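Local coordinates for DUF357 domain-containing protein (Archaeoglobus fulgidus DSM 4304, PDB 2OO2) that is of unknown function but folds as a small three-helix protein of the DUF357 family and pairs with a second copy of itself, at residues A[29-34]-A[62-67]; A[36-41]-A[55-60]. All blocks are in the same frame, centred on the assembly; numbering follows the deposited sequence.

Overall arrangement
Contacts 1 and 2 are two levels of one seam, where helix 29-47 runs back against helix 51-70. Contact 2 (36-41 with 55-60) is nested inside the loop that contact 1 (29-34 with 62-67) closes, and their centres lie about 10 Å apart. Contact 2 is the more central, about 4 Å from the centre of the chain, against about 9 Å for contact 1. An aromatic cluster joins them: Trp64 NE1 of contact 1 packs 3.5 Å from Tyr38 CE2 of contact 2, and Tyr38 also meets Trp60. Both contacts also touch the second subunit, so the hairpin seam borders the dimer interface.

Contact 1: residues A[29-34]-A[62-67]; sequences EGFMRN and WAWLEI
Trp64 meets Asn34 with a face and Phe31 with an edge, so one indole takes part in both of the contacts between 29-34 and 62-67. Its CG lies anti to the carbonyl carbon and beside the backbone N (chi1 -83°), which sends the rings across to the other helix. Asn34 lies over one face. Its CB stands 3.9 Å from the centroid of the five-membered ring of Trp64, a CH-pi contact, while Asn34 ND2 reaches further out, 3.2 Å from Trp64 CH2. The amide plane is tilted 72° to the indole, so the two groups do not stack flat. Asparagine suits the place because its short apolar stem touches the ring and its amide extends over the benzo half. Phe31 completes the joint in a T-shaped pair: the Trp64 edge points at the Phe31 face, with planes at 75° and the centroid of the Trp64 six-membered ring 5.1 Å from that of Phe31. The closest approach of these rings is 3.6 Å, from Phe31 CD1 to Trp64 CE3. A phenyl ring can also offer its polarised C-H edge to a carbonyl, and Phe31 CD1 lies 3.4 Å from Trp64 O, in the ring plane. The contact joins the start of helix 29-47 to the later part of helix 51-70; Phe31 also packs on Leu74 of strand 74-76 and on Val71 of the second subunit.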
ATOM      1  N   GLU A  29     -18.927   3.163  -3.143  1.00 48.45           N
ATOM      2  CA  GLU A  29     -18.860   1.916  -3.913  1.00 49.25           C
ATOM      3  C   GLU A  29     -17.571   1.710  -4.722  1.00 47.87           C
ATOM      4  O   GLU A  29     -17.133   0.571  -4.893  1.00 47.37           O
ATOM      5  CB  GLU A  29     -20.113   1.727  -4.775  1.00 50.20           C
ATOM      6  CG  GLU A  29     -21.417   1.599  -3.914  1.00 55.81           C
ATOM      7  CD  GLU A  29     -21.520   0.264  -3.093  1.00 62.25           C
ATOM      8  OE1 GLU A  29     -20.562  -0.090  -2.353  1.00 63.77           O
ATOM      9  OE2 GLU A  29     -22.571  -0.430  -3.181  1.00 64.30           O
ATOM     10  N   GLY A  30     -16.952   2.800  -5.167  1.00 46.44           N
ATOM     11  CA  GLY A  30     -15.655   2.742  -5.841  1.00 45.63           C
ATOM     12  C   GLY A  30     -14.532   2.294  -4.904  1.00 44.25           C
ATOM     13  O   GLY A  30     -13.718   1.407  -5.271  1.00 45.91           O
ATOM     14  N   PHE A  31     -14.469   2.925  -3.723  1.00 43.17           N
ATOM     15  CA  PHE A  31     -13.584   2.514  -2.620  1.00 41.52           C
ATOM     16  C   PHE A  31     -13.796   1.061  -2.300  1.00 40.47           C
ATOM     17  O   PHE A  31     -12.838   0.280  -2.296  1.00 40.37           O
ATOM     18  CB  PHE A  31     -13.809   3.352  -1.376  1.00 41.47           C
ATOM     19  CG  PHE A  31     -12.986   4.597  -1.344  1.00 42.17           C
ATOM     20  CD1 PHE A  31     -11.844   4.662  -0.559  1.00 41.34           C
ATOM     21  CD2 PHE A  31     -13.369   5.725  -2.093  1.00 44.69           C
ATOM     22  CE1 PHE A  31     -11.067   5.786  -0.513  1.00 43.16           C
ATOM     23  CE2 PHE A  31     -12.588   6.891  -2.064  1.00 45.40           C
ATOM     24  CZ  PHE A  31     -11.420   6.913  -1.251  1.00 44.72           C
ATOM     25  N   MET A  32     -15.060   0.686  -2.098  1.00 39.57           N
ATOM     26  CA  MET A  32     -15.392  -0.720  -1.798  1.00 38.79           C
ATOM     27  C   MET A  32     -15.020  -1.654  -2.949  1.00 38.30           C
ATOM     28  O   MET A  32     -14.530  -2.771  -2.689  1.00 35.58           O
ATOM     29  CB  MET A  32     -16.849  -0.932  -1.398  1.00 39.27           C
ATOM     30  CG  MET A  32     -17.234  -0.309  -0.039  1.00 41.58           C
ATOM     31  SD  MET A  32     -16.423  -0.996   1.435  1.00 39.32           S
ATOM     32  CE  MET A  32     -17.348  -2.460   1.705  1.00 43.81           C
ATOM     33  N   ARG A  33     -15.196  -1.211  -4.196  1.00 37.71           N
ATOM     34  CA  ARG A  33     -14.847  -2.089  -5.328  1.00 38.60           C
ATOM     35  C   ARG A  33     -13.324  -2.282  -5.440  1.00 36.79           C
ATOM     36  O   ARG A  33     -12.866  -3.433  -5.684  1.00 37.01           O
ATOM     37  CB  ARG A  33     -15.438  -1.618  -6.679  1.00 41.30           C
ATOM     38  CG  ARG A  33     -17.027  -1.485  -6.726  1.00 45.39           C
ATOM     39  CD  ARG A  33     -17.845  -2.795  -6.690  1.00 52.87           C
ATOM     40  NE  ARG A  33     -19.278  -2.539  -6.387  1.00 54.76           N
ATOM     41  CZ  ARG A  33     -19.875  -2.738  -5.203  1.00 59.15           C
ATOM     42  NH1 ARG A  33     -19.200  -3.208  -4.148  1.00 59.95           N
ATOM     43  NH2 ARG A  33     -21.167  -2.462  -5.069  1.00 61.14           N
ATOM     44  N   ASN A  34     -12.557  -1.193  -5.233  1.00 33.19           N
ATOM     45  CA  ASN A  34     -11.083  -1.253  -5.172  1.00 35.08           C
ATOM     46  C   ASN A  34     -10.572  -2.231  -4.131  1.00 33.10           C
ATOM     47  O   ASN A  34      -9.635  -3.126  -4.414  1.00 32.28           O
ATOM     48  CB  ASN A  34     -10.508   0.160  -4.958  1.00 34.53           C
ATOM     49  CG  ASN A  34     -10.681   1.056  -6.196  1.00 38.03           C
ATOM     50  OD1 ASN A  34     -11.135   0.601  -7.230  1.00 38.82           O
ATOM     51  ND2 ASN A  34     -10.355   2.321  -6.073  1.00 40.08           N
ATOM     52  N   TRP A  62      -5.591  -2.672   2.018  1.00 27.11           N
ATOM     53  CA  TRP A  62      -5.617  -1.969   3.297  1.00 30.78           C
ATOM     54  C   TRP A  62      -5.561  -0.429   3.213  1.00 30.36           C
ATOM     55  O   TRP A  62      -6.251   0.264   4.012  1.00 31.90           O
ATOM     56  CB  TRP A  62      -4.513  -2.517   4.202  1.00 29.85           C
ATOM     57  CG  TRP A  62      -4.981  -3.705   4.955  1.00 27.16           C
ATOM     58  CD1 TRP A  62      -4.569  -5.047   4.770  1.00 24.76           C
ATOM     59  CD2 TRP A  62      -5.906  -3.730   6.055  1.00 27.90           C
ATOM     60  NE1 TRP A  62      -5.213  -5.831   5.661  1.00 26.59           N
ATOM     61  CE2 TRP A  62      -6.013  -5.073   6.486  1.00 31.24           C
ATOM     62  CE3 TRP A  62      -6.661  -2.732   6.731  1.00 30.49           C
ATOM     63  CZ2 TRP A  62      -6.861  -5.463   7.537  1.00 31.04           C
ATOM     64  CZ3 TRP A  62      -7.470  -3.121   7.768  1.00 26.71           C
ATOM     65  CH2 TRP A  62      -7.589  -4.467   8.152  1.00 29.90           C
ATOM     66  N   ALA A  63      -4.794   0.114   2.248  1.00 30.47           N
ATOM     67  CA  ALA A  63      -4.653   1.558   2.135  1.00 28.92           C
ATOM     68  C   ALA A  63      -6.002   2.147   1.682  1.00 31.01           C
ATOM     69  O   ALA A  63      -6.375   3.193   2.191  1.00 32.96           O
ATOM     70  CB  ALA A  63      -3.573   1.987   1.152  1.00 28.07           C
ATOM     71  N   TRP A  64      -6.681   1.530   0.721  1.00 31.31           N
ATOM     72  CA  TRP A  64      -8.007   2.055   0.218  1.00 31.66           C
ATOM     73  C   TRP A  64      -8.986   2.033   1.384  1.00 33.43           C
ATOM     74  O   TRP A  64      -9.825   2.987   1.534  1.00 33.33           O
ATOM     75  CB  TRP A  64      -8.581   1.232  -0.941  1.00 31.68           C
ATOM     76  CG  TRP A  64      -7.974   1.640  -2.276  1.00 33.97           C
ATOM     77  CD1 TRP A  64      -6.907   1.046  -2.899  1.00 33.72           C
ATOM     78  CD2 TRP A  64      -8.339   2.766  -3.067  1.00 36.85           C
ATOM     79  NE1 TRP A  64      -6.600   1.739  -4.067  1.00 40.28           N
ATOM     80  CE2 TRP A  64      -7.467   2.802  -4.183  1.00 37.90           C
ATOM     81  CE3 TRP A  64      -9.337   3.759  -2.944  1.00 37.21           C
ATOM     82  CZ2 TRP A  64      -7.558   3.798  -5.175  1.00 37.77           C
ATOM     83  CZ3 TRP A  64      -9.441   4.733  -3.954  1.00 35.99           C
ATOM     84  CH2 TRP A  64      -8.559   4.754  -5.031  1.00 34.75           C
ATOM     85  N   LEU A  65      -8.927   0.946   2.163  1.00 32.23           N
ATOM     86  CA  LEU A  65      -9.740   0.774   3.370  1.00 30.66           C
ATOM     87  C   LEU A  65      -9.415   1.802   4.459  1.00 32.76           C
ATOM     88  O   LEU A  65     -10.334   2.607   4.846  1.00 30.63           O
ATOM     89  CB  LEU A  65      -9.677  -0.685   3.896  1.00 31.21           C
ATOM     90  CG  LEU A  65     -10.725  -1.062   4.940  1.00 30.39           C
ATOM     91  CD1 LEU A  65     -10.752  -2.585   5.058  1.00 33.65           C
ATOM     92  CD2 LEU A  65     -10.466  -0.426   6.284  1.00 28.97           C
ATOM     93  N   GLU A  66      -8.158   1.886   4.913  1.00 30.34           N
ATOM     94  CA  GLU A  66      -7.737   2.852   5.951  1.00 34.98           C
ATOM     95  C   GLU A  66      -7.932   4.324   5.554  1.00 35.14           C
ATOM     96  O   GLU A  66      -8.459   5.069   6.329  1.00 36.19           O
ATOM     97  CB  GLU A  66      -6.316   2.660   6.426  1.00 34.65           C
ATOM     98  CG  GLU A  66      -6.208   1.391   7.275  1.00 37.37           C
ATOM     99  CD  GLU A  66      -7.093   1.408   8.549  1.00 39.07           C
ATOM    100  OE1 GLU A  66      -6.807   2.122   9.522  1.00 42.41           O
ATOM    101  OE2 GLU A  66      -8.039   0.645   8.595  1.00 45.10           O
ATOM    102  N   ILE A  67      -7.547   4.678   4.340  1.00 36.84           N
ATOM    103  CA  ILE A  67      -7.651   6.053   3.846  1.00 38.89           C
ATOM    104  C   ILE A  67      -9.120   6.429   3.571  1.00 39.39           C
ATOM    105  O   ILE A  67      -9.510   7.589   3.807  1.00 42.22           O
ATOM    106  CB  ILE A  67      -6.695   6.354   2.641  1.00 39.32           C
ATOM    107  CG1 ILE A  67      -5.227   6.108   3.044  1.00 37.78           C
ATOM    108  CG2 ILE A  67      -6.892   7.791   2.160  1.00 39.34           C
ATOM    109  CD1 ILE A  67      -4.217   5.966   1.847  1.00 39.56           C
TER

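Contact 2: residues A[36-41]-A[55-60]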
ATOM      1  N   GLU A  36     -12.162  -4.941  -2.670  1.00 35.10           N
ATOM      2  CA  GLU A  36     -12.433  -6.314  -3.126  1.00 33.98           C
ATOM      3  C   GLU A  36     -11.585  -6.689  -4.292  1.00 32.62           C
ATOM      4  O   GLU A  36     -11.095  -7.872  -4.309  1.00 30.83           O
ATOM      5  CB  GLU A  36     -13.920  -6.599  -3.426  1.00 36.49           C
ATOM      6  CG  GLU A  36     -14.260  -8.147  -3.784  1.00 41.25           C
ATOM      7  CD  GLU A  36     -13.565  -9.295  -2.872  1.00 50.37           C
ATOM      8  OE1 GLU A  36     -13.921  -9.415  -1.643  1.00 55.91           O
ATOM      9  OE2 GLU A  36     -12.721 -10.108  -3.414  1.00 45.88           O
ATOM     10  N   ALA A  37     -11.288  -5.711  -5.162  1.00 30.72           N
ATOM     11  CA  ALA A  37     -10.512  -5.949  -6.418  1.00 29.80           C
ATOM     12  C   ALA A  37      -9.102  -6.348  -5.943  1.00 28.51           C
ATOM     13  O   ALA A  37      -8.549  -7.475  -6.339  1.00 32.26           O
ATOM     14  CB  ALA A  37     -10.451  -4.742  -7.328  1.00 30.04           C
ATOM     15  N   TYR A  38      -8.508  -5.557  -5.016  1.00 25.88           N
ATOM     16  CA  TYR A  38      -7.081  -6.000  -4.559  1.00 26.36           C
ATOM     17  C   TYR A  38      -7.125  -7.150  -3.645  1.00 25.30           C
ATOM     18  O   TYR A  38      -6.126  -8.093  -3.694  1.00 24.68           O
ATOM     19  CB  TYR A  38      -6.398  -4.826  -3.827  1.00 26.90           C
ATOM     20  CG  TYR A  38      -5.927  -3.710  -4.711  1.00 29.10           C
ATOM     21  CD1 TYR A  38      -4.828  -3.830  -5.487  1.00 26.75           C
ATOM     22  CD2 TYR A  38      -6.596  -2.445  -4.738  1.00 27.75           C
ATOM     23  CE1 TYR A  38      -4.327  -2.849  -6.255  1.00 32.50           C
ATOM     24  CE2 TYR A  38      -6.085  -1.384  -5.538  1.00 32.60           C
ATOM     25  CZ  TYR A  38      -4.973  -1.578  -6.302  1.00 32.94           C
ATOM     26  OH  TYR A  38      -4.389  -0.603  -7.144  1.00 33.80           O
ATOM     27  N   ILE A  39      -8.120  -7.290  -2.793  1.00 23.63           N
ATOM     28  CA  ILE A  39      -8.311  -8.613  -2.040  1.00 28.18           C
ATOM     29  C   ILE A  39      -8.318  -9.829  -2.970  1.00 28.83           C
ATOM     30  O   ILE A  39      -7.497 -10.808  -2.750  1.00 25.89           O
ATOM     31  CB  ILE A  39      -9.528  -8.719  -1.069  1.00 26.18           C
ATOM     32  CG1 ILE A  39      -9.318  -7.871   0.189  1.00 27.82           C
ATOM     33  CG2 ILE A  39      -9.817 -10.227  -0.600  1.00 29.03           C
ATOM     34  CD1 ILE A  39     -10.742  -7.319   0.731  1.00 28.93           C
ATOM     35  N   SER A  40      -9.187  -9.788  -4.003  1.00 28.06           N
ATOM     36  CA  SER A  40      -9.218 -10.888  -5.027  1.00 29.73           C
ATOM     37  C   SER A  40      -7.815 -11.148  -5.621  1.00 27.39           C
ATOM     38  O   SER A  40      -7.313 -12.342  -5.680  1.00 28.20           O
ATOM     39  CB  SER A  40     -10.185 -10.588  -6.173  1.00 27.60           C
ATOM     40  OG  SER A  40     -10.280 -11.706  -7.058  1.00 34.00           O
ATOM     41  N   ASP A  41      -7.170 -10.059  -6.079  1.00 25.77           N
ATOM     42  CA  ASP A  41      -5.838 -10.118  -6.681  1.00 27.62           C
ATOM     43  C   ASP A  41      -4.826 -10.650  -5.664  1.00 28.36           C
ATOM     44  O   ASP A  41      -4.012 -11.637  -6.001  1.00 26.03           O
ATOM     45  CB  ASP A  41      -5.438  -8.701  -7.141  1.00 27.01           C
ATOM     46  CG  ASP A  41      -5.876  -8.376  -8.559  1.00 26.62           C
ATOM     47  OD1 ASP A  41      -6.700  -9.069  -9.195  1.00 30.13           O
ATOM     48  OD2 ASP A  41      -5.274  -7.400  -9.054  1.00 34.24           O
ATOM     49  N   PHE A  55       1.706  -9.672  -1.715  1.00 27.39           N
ATOM     50  CA  PHE A  55       1.834  -8.718  -0.628  1.00 28.10           C
ATOM     51  C   PHE A  55       1.474  -7.297  -1.076  1.00 26.11           C
ATOM     52  O   PHE A  55       0.699  -6.544  -0.364  1.00 28.65           O
ATOM     53  CB  PHE A  55       3.216  -8.726  -0.055  1.00 26.66           C
ATOM     54  CG  PHE A  55       3.431  -7.841   1.135  1.00 24.37           C
ATOM     55  CD1 PHE A  55       2.817  -8.067   2.361  1.00 26.90           C
ATOM     56  CD2 PHE A  55       4.360  -6.768   0.992  1.00 22.45           C
ATOM     57  CE1 PHE A  55       3.121  -7.258   3.457  1.00 21.04           C
ATOM     58  CE2 PHE A  55       4.732  -5.983   2.155  1.00 21.93           C
ATOM     59  CZ  PHE A  55       4.064  -6.241   3.361  1.00 21.03           C
ATOM     60  N   GLU A  56       1.964  -6.907  -2.251  1.00 24.38           N
ATOM     61  CA  GLU A  56       1.714  -5.591  -2.810  1.00 26.60           C
ATOM     62  C   GLU A  56       0.190  -5.378  -2.845  1.00 22.52           C
ATOM     63  O   GLU A  56      -0.328  -4.252  -2.453  1.00 26.62           O
ATOM     64  CB  GLU A  56       2.269  -5.569  -4.214  1.00 26.42           C
ATOM     65  CG  GLU A  56       2.291  -4.158  -4.844  1.00 26.74           C
ATOM     66  CD  GLU A  56       2.713  -4.129  -6.305  1.00 29.93           C
ATOM     67  OE1 GLU A  56       2.475  -5.052  -7.084  1.00 37.89           O
ATOM     68  OE2 GLU A  56       3.293  -3.137  -6.686  1.00 35.24           O
ATOM     69  N   CYS A  57      -0.570  -6.366  -3.314  1.00 22.38           N
ATOM     70  CA  CYS A  57      -2.109  -6.150  -3.413  1.00 23.12           C
ATOM     71  C   CYS A  57      -2.765  -6.056  -2.044  1.00 24.70           C
ATOM     72  O   CYS A  57      -3.742  -5.134  -1.859  1.00 22.17           O
ATOM     73  CB  CYS A  57      -2.791  -7.194  -4.354  1.00 21.33           C
ATOM     74  SG  CYS A  57      -2.287  -7.123  -6.020  1.00 27.75           S
ATOM     75  N   VAL A  58      -2.352  -6.816  -1.013  1.00 21.84           N
ATOM     76  CA  VAL A  58      -2.912  -6.745   0.349  1.00 27.61           C
ATOM     77  C   VAL A  58      -2.708  -5.324   0.987  1.00 26.81           C
ATOM     78  O   VAL A  58      -3.695  -4.713   1.570  1.00 28.93           O
ATOM     79  CB  VAL A  58      -2.554  -7.941   1.286  1.00 26.80           C
ATOM     80  CG1 VAL A  58      -1.245  -7.715   2.001  1.00 27.86           C
ATOM     81  CG2 VAL A  58      -3.720  -8.107   2.339  1.00 30.55           C
ATOM     82  N   VAL A  59      -1.544  -4.714   0.704  1.00 26.96           N
ATOM     83  CA  VAL A  59      -1.193  -3.399   1.266  1.00 25.27           C
ATOM     84  C   VAL A  59      -2.107  -2.428   0.531  1.00 26.80           C
ATOM     85  O   VAL A  59      -2.710  -1.576   1.240  1.00 26.85           O
ATOM     86  CB  VAL A  59       0.180  -3.004   0.977  1.00 27.14           C
ATOM     87  CG1 VAL A  59       0.509  -1.712   1.553  1.00 26.50           C
ATOM     88  CG2 VAL A  59       1.138  -4.034   1.766  1.00 17.48           C
ATOM     89  N   TRP A  60      -2.174  -2.501  -0.807  1.00 25.29           N
ATOM     90  CA  TRP A  60      -3.152  -1.564  -1.525  1.00 27.50           C
ATOM     91  C   TRP A  60      -4.538  -1.760  -0.975  1.00 29.78           C
ATOM     92  O   TRP A  60      -5.292  -0.703  -0.811  1.00 29.40           O
ATOM     93  CB  TRP A  60      -3.154  -1.775  -3.058  1.00 26.41           C
ATOM     94  CG  TRP A  60      -2.056  -0.974  -3.742  1.00 29.33           C
ATOM     95  CD1 TRP A  60      -0.795  -1.435  -4.117  1.00 21.62           C
ATOM     96  CD2 TRP A  60      -2.064   0.411  -4.044  1.00 26.70           C
ATOM     97  NE1 TRP A  60      -0.075  -0.486  -4.735  1.00 23.97           N
ATOM     98  CE2 TRP A  60      -0.822   0.708  -4.676  1.00 28.71           C
ATOM     99  CE3 TRP A  60      -3.016   1.450  -3.843  1.00 34.16           C
ATOM    100  CZ2 TRP A  60      -0.459   1.972  -5.065  1.00 29.60           C
ATOM    101  CZ3 TRP A  60      -2.680   2.708  -4.298  1.00 26.16           C
ATOM    102  CH2 TRP A  60      -1.426   2.989  -4.899  1.00 30.36           C
TER
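Tyr38 lays its ring over the CB of Trp60 in an antiparallel helical hairpin, two neighbouring helices of the three-helix fold. The short axes of 36-41 and 55-60 approach to 8.0 Å at 158°, close enough for side chains of both helices to interleave. Trp60 CB sits almost exactly above the middle of the Tyr38 ring, 3.5 Å from its centroid, a well-centred CH-pi contact. The two side chains run side by side and point the same way, and their planes differ by only 13°. The rings are nevertheless slid apart, with 5.0 Å between the centroids of the Tyr38 ring and the Trp60 five-membered ring, so they barely overlap; Tyr38 OH comes over the indole face close to the ring fusion, 4.0 Å from Trp60 CD2. A tyrosine fits here because its flat body covers the stem of the tryptophan while its hydroxyl reaches on over the indole face. Tyr38 also packs on Ala61, and Trp60 on Val59 of the second subunit. Cys57 provides the small residue where the backbones come nearest, Tyr38 CA to Cys57 CA being 5.1 Å. Its SG stands beside its own backbone N (chi1 -63°), which turns the sulfur toward the next turn of helix 29-47. There the methylene of Asp41, rather than its carboxylate, makes the touch: Asp41 CB lies 3.7 Å from Cys57 SG.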